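PDB 5J2L: protein design 2L4HC2_11 from Synthetic construct, which is a computationally designed helical hairpin that pairs with a second copy of itself, its homo-oligomer specificity being designed to come from modular hydrogen-bond networks. Local coordinates for residues R16-Q21 and R68-E73. Sequence-based numbering, arbitrary orientation.
Sequences RELDKQ and REIIEE
I70 reaches from helix 46-80 with its CD1 methyl and sets it against E17 and L18 of helix 7-41, the nearest pair being E17 CG and I70 CD1 at 3.5 Å. The same methyl meets L18 through one branch, with L18 CD2 3.7 Å from I70 CD1, so a single atom engages two consecutive residues. I70 accordingly has the most surface buried here, 75 of the 130 Å² summed over both segments.

E17 contributes its aliphatic part: CG stands anti to the backbone N (chi1 -178°), which carries CG over against the I70 methyl, and the bend at chi2 (65°) turns the carboxylate aside. There Q21 NE2 donates to E17 OE2 over 2.8 Å, meeting it nearly along the C-O bond, and that oxygen lies only 9° out of the Q21 amide plane. One helical turn is thus bridged by a side-chain bond, while Q21 OE1 bonds to Q63 NE2 on helix 46-80, linking the carboxylate through the amide to the other helix. Cutting E17 back to an alanine removes CG and the carboxylate, and is likely to leave Q21 NE2 without this acceptor and to open a gap beside I70 CD1.

L18 also packs on L67 of its own chain and on I78 of the second subunit, and so faces both the hairpin and the dimer interface. With the closest CA atoms, those of E17 and I70, 8.1 Å apart, the contact joins the two antiparallel helices of a hairpin, two copies of which associate in a designed four-helix bundle that sets apolar packing beside a buried glutamine, Q21, bonded through both ends of its amide, consistent with the designed hydrogen-bond networks.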
ATOM      1  N   ARG A  16      -0.108   0.734 -18.909  1.00 26.93           N
ATOM      2  CA  ARG A  16      -0.694  -0.579 -18.731  1.00 29.27           C
ATOM      3  C   ARG A  16      -0.426  -1.054 -17.313  1.00 26.58           C
ATOM      4  O   ARG A  16      -1.322  -1.568 -16.635  1.00 27.27           O
ATOM      5  CB  ARG A  16      -0.167  -1.562 -19.756  1.00 26.88           C
ATOM      6  CG  ARG A  16      -0.631  -1.269 -21.168  1.00 26.32           C
ATOM      7  CD  ARG A  16      -0.239  -2.331 -22.124  1.00 35.03           C
ATOM      8  NE  ARG A  16      -0.493  -1.920 -23.496  1.00 53.10           N
ATOM      9  CZ  ARG A  16       0.456  -1.469 -24.342  1.00 42.04           C
ATOM     10  NH1 ARG A  16       1.705  -1.400 -23.937  1.00 39.48           N
ATOM     11  NH2 ARG A  16       0.144  -1.105 -25.574  1.00 48.36           N
ATOM     12  N   GLU A  17       0.799  -0.828 -16.839  1.00 24.58           N
ATOM     13  CA  GLU A  17       1.137  -1.237 -15.483  1.00 28.83           C
ATOM     14  C   GLU A  17       0.330  -0.463 -14.428  1.00 31.21           C
ATOM     15  O   GLU A  17      -0.036  -1.034 -13.396  1.00 25.54           O
ATOM     16  CB  GLU A  17       2.619  -1.105 -15.212  1.00 27.81           C
ATOM     17  CG  GLU A  17       2.989  -1.571 -13.810  1.00 34.33           C
ATOM     18  CD  GLU A  17       2.750  -3.043 -13.596  1.00 46.54           C
ATOM     19  OE1 GLU A  17       2.972  -3.797 -14.514  1.00 51.00           O
ATOM     20  OE2 GLU A  17       2.332  -3.417 -12.521  1.00 40.39           O
ATOM     21  N   LEU A  18       0.079   0.825 -14.677  1.00 25.69           N
ATOM     22  CA  LEU A  18      -0.705   1.643 -13.756  1.00 25.66           C
ATOM     23  C   LEU A  18      -2.163   1.176 -13.709  1.00 23.89           C
ATOM     24  O   LEU A  18      -2.777   1.188 -12.642  1.00 26.18           O
ATOM     25  CB  LEU A  18      -0.594   3.121 -14.125  1.00 22.56           C
ATOM     26  CG  LEU A  18       0.775   3.740 -13.855  1.00 22.71           C
ATOM     27  CD1 LEU A  18       0.823   5.144 -14.421  1.00 31.85           C
ATOM     28  CD2 LEU A  18       1.037   3.766 -12.351  1.00 19.09           C
ATOM     29  N   ASP A  19      -2.694   0.725 -14.846  1.00 26.92           N
ATOM     30  CA  ASP A  19      -4.049   0.177 -14.897  1.00 28.08           C
ATOM     31  C   ASP A  19      -4.131  -1.018 -13.957  1.00 31.37           C
ATOM     32  O   ASP A  19      -5.061  -1.135 -13.153  1.00 32.48           O
ATOM     33  CB  ASP A  19      -4.431  -0.243 -16.320  1.00 26.83           C
ATOM     34  CG  ASP A  19      -4.662   0.918 -17.278  1.00 46.48           C
ATOM     35  OD1 ASP A  19      -4.841   2.027 -16.828  1.00 51.66           O
ATOM     36  OD2 ASP A  19      -4.661   0.680 -18.464  1.00 50.60           O
ATOM     37  N   LYS A  20      -3.139  -1.898 -14.061  1.00 28.74           N
ATOM     38  CA  LYS A  20      -3.068  -3.058 -13.189  1.00 25.34           C
ATOM     39  C   LYS A  20      -3.013  -2.642 -11.733  1.00 31.74           C
ATOM     40  O   LYS A  20      -3.708  -3.218 -10.892  1.00 25.69           O
ATOM     41  CB  LYS A  20      -1.865  -3.946 -13.517  1.00 27.71           C
ATOM     42  CG  LYS A  20      -1.785  -5.174 -12.615  1.00 50.20           C
ATOM     43  CD  LYS A  20      -0.672  -6.125 -13.022  1.00 54.06           C
ATOM     44  CE  LYS A  20      -0.732  -7.415 -12.200  1.00 59.40           C
ATOM     45  NZ  LYS A  20      -0.292  -7.223 -10.788  1.00 53.51           N
ATOM     46  N   GLN A  21      -2.172  -1.652 -11.437  1.00 25.20           N
ATOM     47  CA  GLN A  21      -2.007  -1.205 -10.068  1.00 26.92           C
ATOM     48  C   GLN A  21      -3.303  -0.661  -9.521  1.00 23.72           C
ATOM     49  O   GLN A  21      -3.612  -0.902  -8.357  1.00 24.81           O
ATOM     50  CB  GLN A  21      -0.895  -0.164  -9.943  1.00 28.28           C
ATOM     51  CG  GLN A  21       0.486  -0.720 -10.217  1.00 24.79           C
ATOM     52  CD  GLN A  21       0.777  -1.930  -9.345  1.00 31.51           C
ATOM     53  OE1 GLN A  21       0.334  -2.008  -8.191  1.00 41.44           O
ATOM     54  NE2 GLN A  21       1.512  -2.894  -9.891  1.00 31.97           N
ATOM     55  N   ARG A  68       7.777   2.346  -7.757  1.00 24.60           N
ATOM     56  CA  ARG A  68       9.131   2.872  -7.740  1.00 30.54           C
ATOM     57  C   ARG A  68       9.777   2.658  -9.107  1.00 30.08           C
ATOM     58  O   ARG A  68      10.423   3.561  -9.642  1.00 26.42           O
ATOM     59  CB  ARG A  68       9.934   2.237  -6.612  1.00 30.50           C
ATOM     60  CG  ARG A  68      11.346   2.759  -6.401  1.00 37.01           C
ATOM     61  CD  ARG A  68      11.967   2.153  -5.180  1.00 32.97           C
ATOM     62  NE  ARG A  68      11.202   2.512  -3.979  1.00 36.75           N
ATOM     63  CZ  ARG A  68      11.298   3.690  -3.310  1.00 41.99           C
ATOM     64  NH1 ARG A  68      12.157   4.610  -3.680  1.00 45.93           N
ATOM     65  NH2 ARG A  68      10.524   3.960  -2.270  1.00 36.49           N
ATOM     66  N   GLU A  69       9.557   1.465  -9.671  1.00 30.73           N
ATOM     67  CA  GLU A  69      10.072   1.101 -10.991  1.00 30.55           C
ATOM     68  C   GLU A  69       9.514   2.005 -12.090  1.00 33.32           C
ATOM     69  O   GLU A  69      10.266   2.487 -12.942  1.00 31.07           O
ATOM     70  CB  GLU A  69       9.758  -0.373 -11.303  1.00 30.85           C
ATOM     71  CG  GLU A  69      10.560  -1.367 -10.469  1.00 40.14           C
ATOM     72  CD  GLU A  69      10.196  -2.828 -10.690  1.00 51.81           C
ATOM     73  OE1 GLU A  69       9.378  -3.123 -11.533  1.00 49.51           O
ATOM     74  OE2 GLU A  69      10.746  -3.652  -9.994  1.00 55.42           O
ATOM     75  N   ILE A  70       8.202   2.247 -12.041  1.00 23.69           N
ATOM     76  CA  ILE A  70       7.540   3.103 -13.003  1.00 26.09           C
ATOM     77  C   ILE A  70       8.124   4.486 -12.926  1.00 28.64           C
ATOM     78  O   ILE A  70       8.449   5.079 -13.951  1.00 27.31           O
ATOM     79  CB  ILE A  70       6.008   3.136 -12.771  1.00 23.98           C
ATOM     80  CG1 ILE A  70       5.405   1.772 -13.108  1.00 27.84           C
ATOM     81  CG2 ILE A  70       5.365   4.250 -13.593  1.00 24.67           C
ATOM     82  CD1 ILE A  70       3.978   1.608 -12.646  1.00 29.21           C
ATOM     83  N   ILE A  71       8.278   4.993 -11.713  1.00 27.12           N
ATOM     84  CA  ILE A  71       8.838   6.318 -11.537  1.00 25.93           C
ATOM     85  C   ILE A  71      10.229   6.416 -12.141  1.00 24.80           C
ATOM     86  O   ILE A  71      10.525   7.392 -12.829  1.00 29.40           O
ATOM     87  CB  ILE A  71       8.838   6.726 -10.060  1.00 26.89           C
ATOM     88  CG1 ILE A  71       7.379   6.945  -9.608  1.00 26.18           C
ATOM     89  CG2 ILE A  71       9.694   7.967  -9.862  1.00 35.19           C
ATOM     90  CD1 ILE A  71       7.215   7.077  -8.115  1.00 27.91           C
ATOM     91  N   GLU A  72      11.065   5.412 -11.909  1.00 29.91           N
ATOM     92  CA  GLU A  72      12.420   5.431 -12.448  1.00 33.44           C
ATOM     93  C   GLU A  72      12.410   5.490 -13.972  1.00 37.75           C
ATOM     94  O   GLU A  72      13.186   6.239 -14.571  1.00 39.79           O
ATOM     95  CB  GLU A  72      13.217   4.229 -11.958  1.00 35.36           C
ATOM     96  CG  GLU A  72      13.528   4.278 -10.468  1.00 38.63           C
ATOM     97  CD  GLU A  72      14.315   3.093  -9.977  1.00 52.40           C
ATOM     98  OE1 GLU A  72      14.774   2.326 -10.790  1.00 59.98           O
ATOM     99  OE2 GLU A  72      14.458   2.958  -8.783  1.00 57.04           O
ATOM    100  N   GLU A  73      11.518   4.729 -14.598  1.00 33.10           N
ATOM    101  CA  GLU A  73      11.441   4.751 -16.046  1.00 38.46           C
ATOM    102  C   GLU A  73      10.873   6.087 -16.550  1.00 39.71           C
ATOM    103  O   GLU A  73      11.351   6.618 -17.558  1.00 36.87           O
ATOM    104  CB  GLU A  73      10.655   3.536 -16.545  1.00 31.27           C
ATOM    105  CG  GLU A  73      11.382   2.192 -16.367  1.00 47.82           C
ATOM    106  CD  GLU A  73      12.668   2.063 -17.188  1.00 56.16           C
ATOM    107  OE1 GLU A  73      12.676   2.555 -18.292  1.00 46.36           O
ATOM    108  OE2 GLU A  73      13.625   1.451 -16.737  1.00 60.27           O
TER